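Local coordinates for RagA protein (Porphyromonas gingivalis, PDB 6SLN) that probably takes up peptides across the bacterial outer membrane as a TonB-dependent receptor with a plug domain and a beta-barrel, at residues Asn896-Thr899 with Glu904-Val907; Arg876-Asn881 with Met886-Asp891; Met795-Gly800 with Gly820-Thr825. One frame throughout, in Å; residues are numbered along the deposited sequence.

Contact 1: Asn896-Thr899 with Glu904-Val907; sequences NAWT and ETDV
Two hydrogen bonds join T905 and V907 to the backbone of N896 and W898. The T905 hydroxyl is the donor in the first: OG1 lies 2.7 Å from N896 O, approaching with a C=O...O angle of 157° and tilted modestly from the carbonyl plane. The second bond, W898 N to V907 O at 3.0 Å, is weak, its N-H bent to 128°.

The same hydroxyl also accepts a bond from V907 N, 3.0 Å from T905 OG1 and nearly straight, which closes an ST turn. A threonine suits this place because one oxygen can give to N896 O across the contact and receive from V907 N of its own segment, while its methyl remains for apolar contact. With OG1 anti to the backbone N (chi1 174°), the hydroxyl is set for both bonds, and CG2 stands between N and the carbonyl carbon. Both segments belong to the long connection between helix 874-879 and the barrel strand 921-937, a presumably extracellular loop.

Apolar contacts fill in around these bonds. T905 CG2 sits 3.7 Å from W898 CA and meets the indole obliquely. V907 CG1 lies over the A897 backbone, 3.5 Å from A897 CA and 4.0 Å from A897 CB, so a small alanine allows the branched valine to come close. The indole nitrogen, W898 NE1, bonds to K803 O, tying the loop to another part of the chain.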
ATOM      1  N   ASN A 896     -37.705 -32.074  28.472  1.00 50.74           N
ATOM      2  CA  ASN A 896     -38.873 -32.932  28.319  1.00 64.28           C
ATOM      3  C   ASN A 896     -38.779 -33.846  27.091  1.00 63.39           C
ATOM      4  O   ASN A 896     -39.807 -34.237  26.531  1.00 52.46           O
ATOM      5  CB  ASN A 896     -40.142 -32.083  28.264  1.00 62.11           C
ATOM      6  CG  ASN A 896     -41.329 -32.785  28.894  1.00 73.58           C
ATOM      7  OD1 ASN A 896     -41.183 -33.851  29.495  1.00 76.14           O
ATOM      8  ND2 ASN A 896     -42.510 -32.195  28.758  1.00 80.89           N
ATOM      9  N   ALA A 897     -37.563 -34.195  26.666  1.00 64.25           N
ATOM     10  CA  ALA A 897     -37.380 -35.111  25.548  1.00 59.10           C
ATOM     11  C   ALA A 897     -38.023 -36.461  25.836  1.00 58.99           C
ATOM     12  O   ALA A 897     -38.141 -36.885  26.994  1.00 53.21           O
ATOM     13  CB  ALA A 897     -35.895 -35.315  25.258  1.00 58.90           C
ATOM     14  N   TRP A 898     -38.412 -37.146  24.754  1.00 55.98           N
ATOM     15  CA  TRP A 898     -39.120 -38.419  24.850  1.00 56.81           C
ATOM     16  C   TRP A 898     -38.211 -39.495  25.420  1.00 54.36           C
ATOM     17  O   TRP A 898     -37.082 -39.680  24.962  1.00 53.66           O
ATOM     18  CB  TRP A 898     -39.629 -38.841  23.474  1.00 57.94           C
ATOM     19  CG  TRP A 898     -40.451 -40.116  23.414  1.00 55.45           C
ATOM     20  CD1 TRP A 898     -41.804 -40.203  23.267  1.00 60.24           C
ATOM     21  CD2 TRP A 898     -39.965 -41.471  23.433  1.00 56.11           C
ATOM     22  NE1 TRP A 898     -42.194 -41.519  23.211  1.00 62.25           N
ATOM     23  CE2 TRP A 898     -41.087 -42.317  23.316  1.00 57.39           C
ATOM     24  CE3 TRP A 898     -38.698 -42.047  23.544  1.00 55.79           C
ATOM     25  CZ2 TRP A 898     -40.982 -43.706  23.321  1.00 58.36           C
ATOM     26  CZ3 TRP A 898     -38.596 -43.426  23.559  1.00 56.77           C
ATOM     27  CH2 TRP A 898     -39.733 -44.240  23.442  1.00 58.04           C
ATOM     28  N   THR A 899     -38.701 -40.186  26.440  1.00 58.05           N
ATOM     29  CA  THR A 899     -38.058 -41.364  26.992  1.00 59.05           C
ATOM     30  C   THR A 899     -39.126 -42.432  27.129  1.00 69.35           C
ATOM     31  O   THR A 899     -40.313 -42.180  26.919  1.00 72.88           O
ATOM     32  CB  THR A 899     -37.371 -41.079  28.346  1.00 63.74           C
ATOM     33  OG1 THR A 899     -38.287 -41.279  29.434  1.00 66.00           O
ATOM     34  CG2 THR A 899     -36.807 -39.647  28.398  1.00 58.71           C
ATOM     35  N   GLU A 904     -45.816 -38.568  26.867  1.00 77.12           N
ATOM     36  CA  GLU A 904     -46.710 -37.496  26.441  1.00 77.97           C
ATOM     37  C   GLU A 904     -45.847 -36.246  26.341  1.00 76.36           C
ATOM     38  O   GLU A 904     -45.774 -35.404  27.240  1.00 75.28           O
ATOM     39  CB  GLU A 904     -47.893 -37.339  27.387  1.00 82.79           C
ATOM     40  CG  GLU A 904     -48.719 -38.618  27.565  1.00 92.33           C
ATOM     41  CD  GLU A 904     -49.125 -39.269  26.246  1.00103.85           C
ATOM     42  OE1 GLU A 904     -49.035 -40.516  26.145  1.00108.05           O
ATOM     43  OE2 GLU A 904     -49.541 -38.542  25.314  1.00107.86           O
ATOM     44  N   THR A 905     -45.139 -36.168  25.223  1.00 73.61           N
ATOM     45  CA  THR A 905     -44.294 -35.037  24.893  1.00 63.51           C
ATOM     46  C   THR A 905     -44.103 -35.021  23.387  1.00 68.38           C
ATOM     47  O   THR A 905     -44.006 -36.075  22.752  1.00 74.43           O
ATOM     48  CB  THR A 905     -42.938 -35.115  25.585  1.00 54.69           C
ATOM     49  OG1 THR A 905     -42.102 -34.050  25.101  1.00 62.20           O
ATOM     50  CG2 THR A 905     -42.272 -36.462  25.317  1.00 54.94           C
ATOM     51  N   ASP A 906     -44.073 -33.823  22.822  1.00 64.28           N
ATOM     52  CA  ASP A 906     -43.786 -33.637  21.412  1.00 68.11           C
ATOM     53  C   ASP A 906     -42.308 -33.331  21.169  1.00 69.35           C
ATOM     54  O   ASP A 906     -41.920 -33.051  20.031  1.00 79.06           O
ATOM     55  CB  ASP A 906     -44.678 -32.526  20.857  1.00 75.84           C
ATOM     56  CG  ASP A 906     -44.524 -31.231  21.629  1.00 86.53           C
ATOM     57  OD1 ASP A 906     -44.004 -31.288  22.765  1.00 94.02           O
ATOM     58  OD2 ASP A 906     -44.918 -30.163  21.117  1.00 89.32           O
ATOM     59  N   VAL A 907     -41.480 -33.388  22.207  1.00 59.25           N
ATOM     60  CA  VAL A 907     -40.043 -33.168  22.080  1.00 62.35           C
ATOM     61  C   VAL A 907     -39.384 -34.510  21.760  1.00 58.07           C
ATOM     62  O   VAL A 907     -39.525 -35.460  22.552  1.00 61.63           O
ATOM     63  CB  VAL A 907     -39.450 -32.545  23.352  1.00 63.70           C
ATOM     64  CG1 VAL A 907     -37.934 -32.467  23.258  1.00 49.11           C
ATOM     65  CG2 VAL A 907     -40.041 -31.151  23.599  1.00 57.27           C
TER

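Contact 2: Arg876-Asn881 with Met886-Asp891; sequences RYFTEN and MQLNKD
K890 and D891 close on the carbonyls of F878 and T879 at the end of helix 874-879 and on N881 O just beyond it, so this contact is the C-terminal end of a helix met by a returning loop. E880 is the first residue to leave helical backbone angles. D891 N donates to T879 O, 2.8 Å away and nearly straight (178° at the hydrogen).

The lysine carries most of the rest. Its CB lies 3.5 Å from T879 O, and CG is just within reach of that same oxygen. A bend at chi2 (-79°) turns the chain along the helix end, where CD and CE both pass beside F878 O and N881 O. A second bend, at chi4, delivers NZ to N881 O at 3.1 Å; NZ also bonds to L885 O in the intervening turn. A long, flexible cation suits a place where these carbonyls come together, and the negative end of the helix dipole would probably favour its charge.

L888 adds an apolar touch, its CD1 4.1 Å from F878 CD1, the two side chains lying side by side. F878 also meets F392 edge-to-face and packs on the backbone of the bound peptide, so the helix end borders the peptide site. R876 grips E880 side-on, with NE 2.6 Å from E880 OE2 and in the guanidinium plane, and NH2 reaching E880 OE1, while NH1 pairs with E922. D891 OD1 bonds to M893 N. The salt bridge to R876 probably eases the closeness of two acids, for E880 OE2 stands 4.4 Å from D891 OD2.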
ATOM      1  N   ARG A 876     -32.181 -21.769  15.951  1.00 41.61           N
ATOM      2  CA  ARG A 876     -32.918 -22.850  16.582  1.00 41.75           C
ATOM      3  C   ARG A 876     -32.430 -24.221  16.132  1.00 42.80           C
ATOM      4  O   ARG A 876     -32.705 -25.206  16.822  1.00 54.86           O
ATOM      5  CB  ARG A 876     -34.429 -22.678  16.351  1.00 40.62           C
ATOM      6  CG  ARG A 876     -35.006 -21.475  17.110  1.00 41.82           C
ATOM      7  CD  ARG A 876     -36.520 -21.351  17.085  1.00 41.59           C
ATOM      8  NE  ARG A 876     -37.158 -22.658  17.051  1.00 42.41           N
ATOM      9  CZ  ARG A 876     -37.852 -23.107  16.008  1.00 56.71           C
ATOM     10  NH1 ARG A 876     -37.991 -22.340  14.934  1.00 59.21           N
ATOM     11  NH2 ARG A 876     -38.394 -24.319  16.024  1.00 50.30           N
ATOM     12  N   TYR A 877     -31.667 -24.315  15.043  1.00 39.41           N
ATOM     13  CA  TYR A 877     -31.066 -25.604  14.711  1.00 49.14           C
ATOM     14  C   TYR A 877     -30.029 -26.007  15.748  1.00 45.17           C
ATOM     15  O   TYR A 877     -29.747 -27.201  15.904  1.00 39.89           O
ATOM     16  CB  TYR A 877     -30.439 -25.583  13.302  1.00 38.94           C
ATOM     17  CG  TYR A 877     -29.678 -26.846  12.946  1.00 39.05           C
ATOM     18  CD1 TYR A 877     -28.318 -26.971  13.204  1.00 39.40           C
ATOM     19  CD2 TYR A 877     -30.316 -27.911  12.355  1.00 41.80           C
ATOM     20  CE1 TYR A 877     -27.627 -28.131  12.886  1.00 40.39           C
ATOM     21  CE2 TYR A 877     -29.634 -29.069  12.022  1.00 42.80           C
ATOM     22  CZ  TYR A 877     -28.296 -29.178  12.293  1.00 42.19           C
ATOM     23  OH  TYR A 877     -27.634 -30.338  11.961  1.00 42.58           O
ATOM     24  N   PHE A 878     -29.462 -25.032  16.456  1.00 43.85           N
ATOM     25  CA  PHE A 878     -28.533 -25.293  17.540  1.00 45.46           C
ATOM     26  C   PHE A 878     -29.249 -25.376  18.880  1.00 45.50           C
ATOM     27  O   PHE A 878     -29.061 -26.343  19.624  1.00 47.69           O
ATOM     28  CB  PHE A 878     -27.468 -24.210  17.564  1.00 49.83           C
ATOM     29  CG  PHE A 878     -26.687 -24.152  16.315  1.00 53.18           C
ATOM     30  CD1 PHE A 878     -25.556 -24.932  16.167  1.00 48.85           C
ATOM     31  CD2 PHE A 878     -27.098 -23.344  15.256  1.00 59.17           C
ATOM     32  CE1 PHE A 878     -24.836 -24.898  14.996  1.00 41.64           C
ATOM     33  CE2 PHE A 878     -26.380 -23.298  14.075  1.00 47.16           C
ATOM     34  CZ  PHE A 878     -25.254 -24.076  13.944  1.00 38.79           C
ATOM     35  N   THR A 879     -30.100 -24.394  19.186  1.00 39.71           N
ATOM     36  CA  THR A 879     -30.695 -24.354  20.514  1.00 45.76           C
ATOM     37  C   THR A 879     -31.710 -25.474  20.754  1.00 48.20           C
ATOM     38  O   THR A 879     -32.007 -25.784  21.910  1.00 49.45           O
ATOM     39  CB  THR A 879     -31.357 -23.006  20.737  1.00 44.96           C
ATOM     40  OG1 THR A 879     -32.255 -22.753  19.653  1.00 52.18           O
ATOM     41  CG2 THR A 879     -30.319 -21.934  20.789  1.00 39.38           C
ATOM     42  N   GLU A 880     -32.253 -26.099  19.713  1.00 48.48           N
ATOM     43  CA  GLU A 880     -33.184 -27.200  19.937  1.00 45.33           C
ATOM     44  C   GLU A 880     -32.605 -28.541  19.505  1.00 42.90           C
ATOM     45  O   GLU A 880     -33.336 -29.533  19.415  1.00 56.85           O
ATOM     46  CB  GLU A 880     -34.515 -26.915  19.247  1.00 43.11           C
ATOM     47  CG  GLU A 880     -35.144 -25.652  19.788  1.00 43.09           C
ATOM     48  CD  GLU A 880     -36.400 -25.254  19.076  1.00 43.47           C
ATOM     49  OE1 GLU A 880     -36.952 -26.098  18.351  1.00 48.87           O
ATOM     50  OE2 GLU A 880     -36.837 -24.099  19.242  1.00 48.23           O
ATOM     51  N   ASN A 881     -31.293 -28.597  19.272  1.00 42.18           N
ATOM     52  CA  ASN A 881     -30.640 -29.826  18.837  1.00 45.02           C
ATOM     53  C   ASN A 881     -30.374 -30.748  20.029  1.00 51.62           C
ATOM     54  O   ASN A 881     -29.509 -30.462  20.870  1.00 51.41           O
ATOM     55  CB  ASN A 881     -29.345 -29.495  18.112  1.00 42.28           C
ATOM     56  CG  ASN A 881     -28.782 -30.678  17.364  1.00 45.63           C
ATOM     57  OD1 ASN A 881     -28.770 -31.817  17.867  1.00 42.27           O
ATOM     58  ND2 ASN A 881     -28.291 -30.417  16.153  1.00 48.14           N
ATOM     59  N   MET A 886     -23.737 -30.824  21.706  1.00 45.30           N
ATOM     60  CA  MET A 886     -24.252 -31.007  23.049  1.00 42.17           C
ATOM     61  C   MET A 886     -23.437 -30.254  24.096  1.00 52.81           C
ATOM     62  O   MET A 886     -23.758 -30.335  25.288  1.00 49.46           O
ATOM     63  CB  MET A 886     -24.322 -32.497  23.359  1.00 44.12           C
ATOM     64  CG  MET A 886     -25.280 -33.251  22.437  1.00 47.26           C
ATOM     65  SD  MET A 886     -27.006 -32.840  22.740  1.00 56.58           S
ATOM     66  CE  MET A 886     -27.227 -33.473  24.409  1.00 44.58           C
ATOM     67  N   GLN A 887     -22.407 -29.513  23.678  1.00 56.79           N
ATOM     68  CA  GLN A 887     -21.688 -28.604  24.558  1.00 39.88           C
ATOM     69  C   GLN A 887     -22.316 -27.222  24.599  1.00 42.05           C
ATOM     70  O   GLN A 887     -21.881 -26.380  25.388  1.00 43.31           O
ATOM     71  CB  GLN A 887     -20.229 -28.485  24.130  1.00 39.20           C
ATOM     72  CG  GLN A 887     -20.034 -27.648  22.872  1.00 38.29           C
ATOM     73  CD  GLN A 887     -19.867 -28.503  21.634  1.00 38.26           C
ATOM     74  OE1 GLN A 887     -20.638 -29.449  21.391  1.00 38.91           O
ATOM     75  NE2 GLN A 887     -18.846 -28.186  20.845  1.00 44.45           N
ATOM     76  N   LEU A 888     -23.325 -26.966  23.780  1.00 42.55           N
ATOM     77  CA  LEU A 888     -23.954 -25.660  23.740  1.00 42.27           C
ATOM     78  C   LEU A 888     -25.182 -25.635  24.629  1.00 43.84           C
ATOM     79  O   LEU A 888     -25.906 -26.630  24.751  1.00 40.57           O
ATOM     80  CB  LEU A 888     -24.363 -25.278  22.320  1.00 40.65           C
ATOM     81  CG  LEU A 888     -23.304 -25.488  21.257  1.00 46.78           C
ATOM     82  CD1 LEU A 888     -23.865 -25.103  19.897  1.00 56.95           C
ATOM     83  CD2 LEU A 888     -22.100 -24.660  21.614  1.00 43.72           C
ATOM     84  N   ASN A 889     -25.420 -24.471  25.230  1.00 39.61           N
ATOM     85  CA  ASN A 889     -26.650 -24.268  25.978  1.00 49.69           C
ATOM     86  C   ASN A 889     -27.830 -24.434  25.036  1.00 47.07           C
ATOM     87  O   ASN A 889     -27.767 -24.029  23.871  1.00 45.93           O
ATOM     88  CB  ASN A 889     -26.667 -22.882  26.620  1.00 46.33           C
ATOM     89  CG  ASN A 889     -27.737 -22.740  27.685  1.00 44.04           C
ATOM     90  OD1 ASN A 889     -27.969 -23.664  28.477  1.00 47.15           O
ATOM     91  ND2 ASN A 889     -28.393 -21.576  27.720  1.00 41.95           N
ATOM     92  N   LYS A 890     -28.895 -25.058  25.539  1.00 41.49           N
ATOM     93  CA  LYS A 890     -30.048 -25.462  24.749  1.00 42.46           C
ATOM     94  C   LYS A 890     -31.330 -24.905  25.351  1.00 46.59           C
ATOM     95  O   LYS A 890     -31.368 -24.472  26.506  1.00 43.90           O
ATOM     96  CB  LYS A 890     -30.144 -26.991  24.660  1.00 42.61           C
ATOM     97  CG  LYS A 890     -28.933 -27.654  24.055  1.00 42.12           C
ATOM     98  CD  LYS A 890     -28.947 -27.544  22.531  1.00 41.56           C
ATOM     99  CE  LYS A 890     -27.589 -27.899  21.925  1.00 41.97           C
ATOM    100  NZ  LYS A 890     -27.060 -29.251  22.295  1.00 45.35           N
ATOM    101  N   ASP A 891     -32.387 -24.929  24.544  1.00 42.83           N
ATOM    102  CA  ASP A 891     -33.716 -24.554  25.007  1.00 49.18           C
ATOM    103  C   ASP A 891     -34.216 -25.519  26.087  1.00 52.72           C
ATOM    104  O   ASP A 891     -34.047 -26.739  25.978  1.00 52.07           O
ATOM    105  CB  ASP A 891     -34.683 -24.530  23.824  1.00 49.09           C
ATOM    106  CG  ASP A 891     -36.038 -23.972  24.184  1.00 51.09           C
ATOM    107  OD1 ASP A 891     -36.667 -24.503  25.129  1.00 58.78           O
ATOM    108  OD2 ASP A 891     -36.486 -23.015  23.507  1.00 44.07           O
TER

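Contact 3: Met795-Gly800 with Gly820-Thr825; sequences MAEYAG and GNKVTT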
ATOM      1  N   MET A 795     -38.617 -27.433   1.508  1.00 54.99           N
ATOM      2  CA  MET A 795     -38.181 -28.262   2.626  1.00 55.37           C
ATOM      3  C   MET A 795     -39.188 -29.382   2.829  1.00 57.53           C
ATOM      4  O   MET A 795     -40.285 -29.371   2.261  1.00 54.60           O
ATOM      5  CB  MET A 795     -38.033 -27.450   3.914  1.00 53.82           C
ATOM      6  CG  MET A 795     -39.222 -26.562   4.236  1.00 51.84           C
ATOM      7  SD  MET A 795     -38.752 -25.245   5.371  1.00 53.04           S
ATOM      8  CE  MET A 795     -37.881 -24.110   4.308  1.00 54.14           C
ATOM      9  N   ALA A 796     -38.789 -30.361   3.636  1.00 54.43           N
ATOM     10  CA  ALA A 796     -39.743 -31.352   4.104  1.00 56.59           C
ATOM     11  C   ALA A 796     -40.733 -30.688   5.049  1.00 50.81           C
ATOM     12  O   ALA A 796     -40.438 -29.658   5.662  1.00 51.81           O
ATOM     13  CB  ALA A 796     -39.030 -32.505   4.804  1.00 60.02           C
ATOM     14  N   GLU A 797     -41.931 -31.263   5.131  1.00 54.83           N
ATOM     15  CA  GLU A 797     -42.960 -30.782   6.047  1.00 62.10           C
ATOM     16  C   GLU A 797     -42.880 -31.603   7.326  1.00 65.40           C
ATOM     17  O   GLU A 797     -43.258 -32.778   7.344  1.00 71.37           O
ATOM     18  CB  GLU A 797     -44.344 -30.869   5.414  1.00 71.54           C
ATOM     19  CG  GLU A 797     -44.442 -30.097   4.111  1.00 79.22           C
ATOM     20  CD  GLU A 797     -45.870 -29.873   3.665  1.00 89.87           C
ATOM     21  OE1 GLU A 797     -46.791 -30.523   4.215  1.00 97.87           O
ATOM     22  OE2 GLU A 797     -46.067 -29.043   2.756  1.00 89.85           O
ATOM     23  N   TYR A 798     -42.361 -30.979   8.384  1.00 69.34           N
ATOM     24  CA  TYR A 798     -42.221 -31.617   9.685  1.00 61.00           C
ATOM     25  C   TYR A 798     -43.586 -32.005  10.224  1.00 64.83           C
ATOM     26  O   TYR A 798     -44.509 -31.188  10.231  1.00 69.30           O
ATOM     27  CB  TYR A 798     -41.520 -30.655  10.653  1.00 47.25           C
ATOM     28  CG  TYR A 798     -41.238 -31.270  11.997  1.00 50.75           C
ATOM     29  CD1 TYR A 798     -40.246 -32.227  12.145  1.00 47.48           C
ATOM     30  CD2 TYR A 798     -41.977 -30.908  13.120  1.00 50.45           C
ATOM     31  CE1 TYR A 798     -39.998 -32.803  13.368  1.00 47.87           C
ATOM     32  CE2 TYR A 798     -41.728 -31.469  14.344  1.00 48.51           C
ATOM     33  CZ  TYR A 798     -40.739 -32.417  14.461  1.00 48.38           C
ATOM     34  OH  TYR A 798     -40.484 -32.991  15.679  1.00 55.72           O
ATOM     35  N   ALA A 799     -43.729 -33.257  10.660  1.00 73.77           N
ATOM     36  CA  ALA A 799     -45.005 -33.693  11.232  1.00 79.67           C
ATOM     37  C   ALA A 799     -44.954 -33.580  12.754  1.00 76.91           C
ATOM     38  O   ALA A 799     -45.447 -32.608  13.337  1.00 80.32           O
ATOM     39  CB  ALA A 799     -45.348 -35.125  10.802  1.00 75.02           C
ATOM     40  N   GLY A 800     -44.349 -34.560  13.405  1.00 62.28           N
ATOM     41  CA  GLY A 800     -44.000 -34.398  14.800  1.00 54.35           C
ATOM     42  C   GLY A 800     -43.092 -35.512  15.259  1.00 51.89           C
ATOM     43  O   GLY A 800     -42.066 -35.793  14.640  1.00 60.25           O
ATOM     44  N   GLY A 820     -57.277 -41.574   4.995  1.00119.09           N
ATOM     45  CA  GLY A 820     -57.446 -40.210   4.531  1.00115.17           C
ATOM     46  C   GLY A 820     -56.446 -39.211   5.081  1.00105.98           C
ATOM     47  O   GLY A 820     -56.385 -38.083   4.575  1.00108.41           O
ATOM     48  N   ASN A 821     -55.664 -39.576   6.093  1.00 94.58           N
ATOM     49  CA  ASN A 821     -54.649 -38.674   6.610  1.00 85.90           C
ATOM     50  C   ASN A 821     -53.359 -38.794   5.800  1.00 83.54           C
ATOM     51  O   ASN A 821     -53.102 -39.796   5.125  1.00 81.30           O
ATOM     52  CB  ASN A 821     -54.349 -38.966   8.081  1.00 82.85           C
ATOM     53  CG  ASN A 821     -55.578 -39.329   8.866  1.00 83.87           C
ATOM     54  OD1 ASN A 821     -56.383 -38.463   9.216  1.00 90.32           O
ATOM     55  ND2 ASN A 821     -55.731 -40.619   9.166  1.00 81.77           N
ATOM     56  N   LYS A 822     -52.535 -37.755   5.892  1.00 82.64           N
ATOM     57  CA  LYS A 822     -51.248 -37.757   5.211  1.00 82.78           C
ATOM     58  C   LYS A 822     -50.323 -38.823   5.798  1.00 77.81           C
ATOM     59  O   LYS A 822     -50.402 -39.169   6.984  1.00 69.42           O
ATOM     60  CB  LYS A 822     -50.601 -36.383   5.314  1.00 80.31           C
ATOM     61  CG  LYS A 822     -51.543 -35.239   4.993  1.00 80.46           C
ATOM     62  CD  LYS A 822     -50.880 -33.889   5.258  1.00 81.05           C
ATOM     63  CE  LYS A 822     -49.532 -33.795   4.571  1.00 80.87           C
ATOM     64  NZ  LYS A 822     -49.552 -34.407   3.199  1.00 85.87           N
ATOM     65  N   VAL A 823     -49.449 -39.362   4.939  1.00 71.40           N
ATOM     66  CA  VAL A 823     -48.537 -40.434   5.322  1.00 65.94           C
ATOM     67  C   VAL A 823     -47.299 -39.818   5.946  1.00 64.31           C
ATOM     68  O   VAL A 823     -46.789 -38.796   5.472  1.00 68.50           O
ATOM     69  CB  VAL A 823     -48.163 -41.310   4.111  1.00 67.79           C
ATOM     70  CG1 VAL A 823     -47.073 -42.306   4.487  1.00 57.50           C
ATOM     71  CG2 VAL A 823     -49.383 -42.032   3.575  1.00 71.58           C
ATOM     72  N   THR A 824     -46.814 -40.439   7.016  1.00 63.31           N
ATOM     73  CA  THR A 824     -45.618 -39.992   7.702  1.00 60.66           C
ATOM     74  C   THR A 824     -44.511 -41.025   7.534  1.00 60.32           C
ATOM     75  O   THR A 824     -44.750 -42.180   7.183  1.00 56.01           O
ATOM     76  CB  THR A 824     -45.894 -39.729   9.197  1.00 61.22           C
ATOM     77  OG1 THR A 824     -46.225 -40.949   9.875  1.00 56.56           O
ATOM     78  CG2 THR A 824     -47.031 -38.733   9.356  1.00 58.28           C
ATOM     79  N   THR A 825     -43.280 -40.591   7.775  1.00 60.61           N
ATOM     80  CA  THR A 825     -42.164 -41.519   7.768  1.00 60.10           C
ATOM     81  C   THR A 825     -41.168 -41.088   8.836  1.00 59.16           C
ATOM     82  O   THR A 825     -41.058 -39.899   9.154  1.00 56.19           O
ATOM     83  CB  THR A 825     -41.505 -41.578   6.385  1.00 55.90           C
ATOM     84  OG1 THR A 825     -40.482 -42.572   6.393  1.00 58.89           O
ATOM     85  CG2 THR A 825     -40.891 -40.237   6.011  1.00 52.31           C
TER
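E797 and K822, like A799 and T824, start toward the opposite segment. The two backbones converge along this face: the CA atoms of E797 and K822 are 10.9 Å apart, those of A799 and T824 only 7.2 Å. The wider separation is bridged by two long side chains, the narrower by two short ones.

At the narrow end, A799 CB meets T824 CG2 at 4.2 Å, methyl against methyl. The threonine's methyl stands beside its backbone N and anti to its carbonyl carbon, with OG1 turned +66° from N, and this torsion brings CG2 to the alanine. At the wide end, E797 is extended at chi2, while K822 folds at chi3 and chi4. E797 OE1 comes within 4.3 Å of K822 CE, but its distance to K822 NZ is 4.9 Å, too long for a salt bridge; any attraction between the charges is probably long-range. Polar, flexible residues suit so lightly packed and partly exposed a surface.

The two strands are not paired with each other. Strand 807-812 runs between them in the small antiparallel sheet inserted between barrel strands 752-764 and 844-853: it bonds to E797 and A799 on one edge and to V823 and T825 on the other, and its Y811 packs against both A799 and K822.

Overall arrangement
Contacts 1 and 2 are buried, their centres about 16 Å apart: contact 2 joins the end of helix 874-879 to the loop after it, and contact 1 lies further along that loop. Contact 3 lies at the surface in a separate excursion between barrel strands, with its centre about 19 Å from that of contact 1. Their chemistry follows their place. Contacts 1 and 2 satisfy backbone carbonyls with a hydroxyl, a lysine and backbone amides, whereas contact 3 has side chains touching lightly past the strand that separates their backbones. Contact 2 alone borders the bound peptide. The two excursions are nevertheless linked, because W898 of contact 1 bonds to K803, which directly follows the strand 792-802 of contact 3.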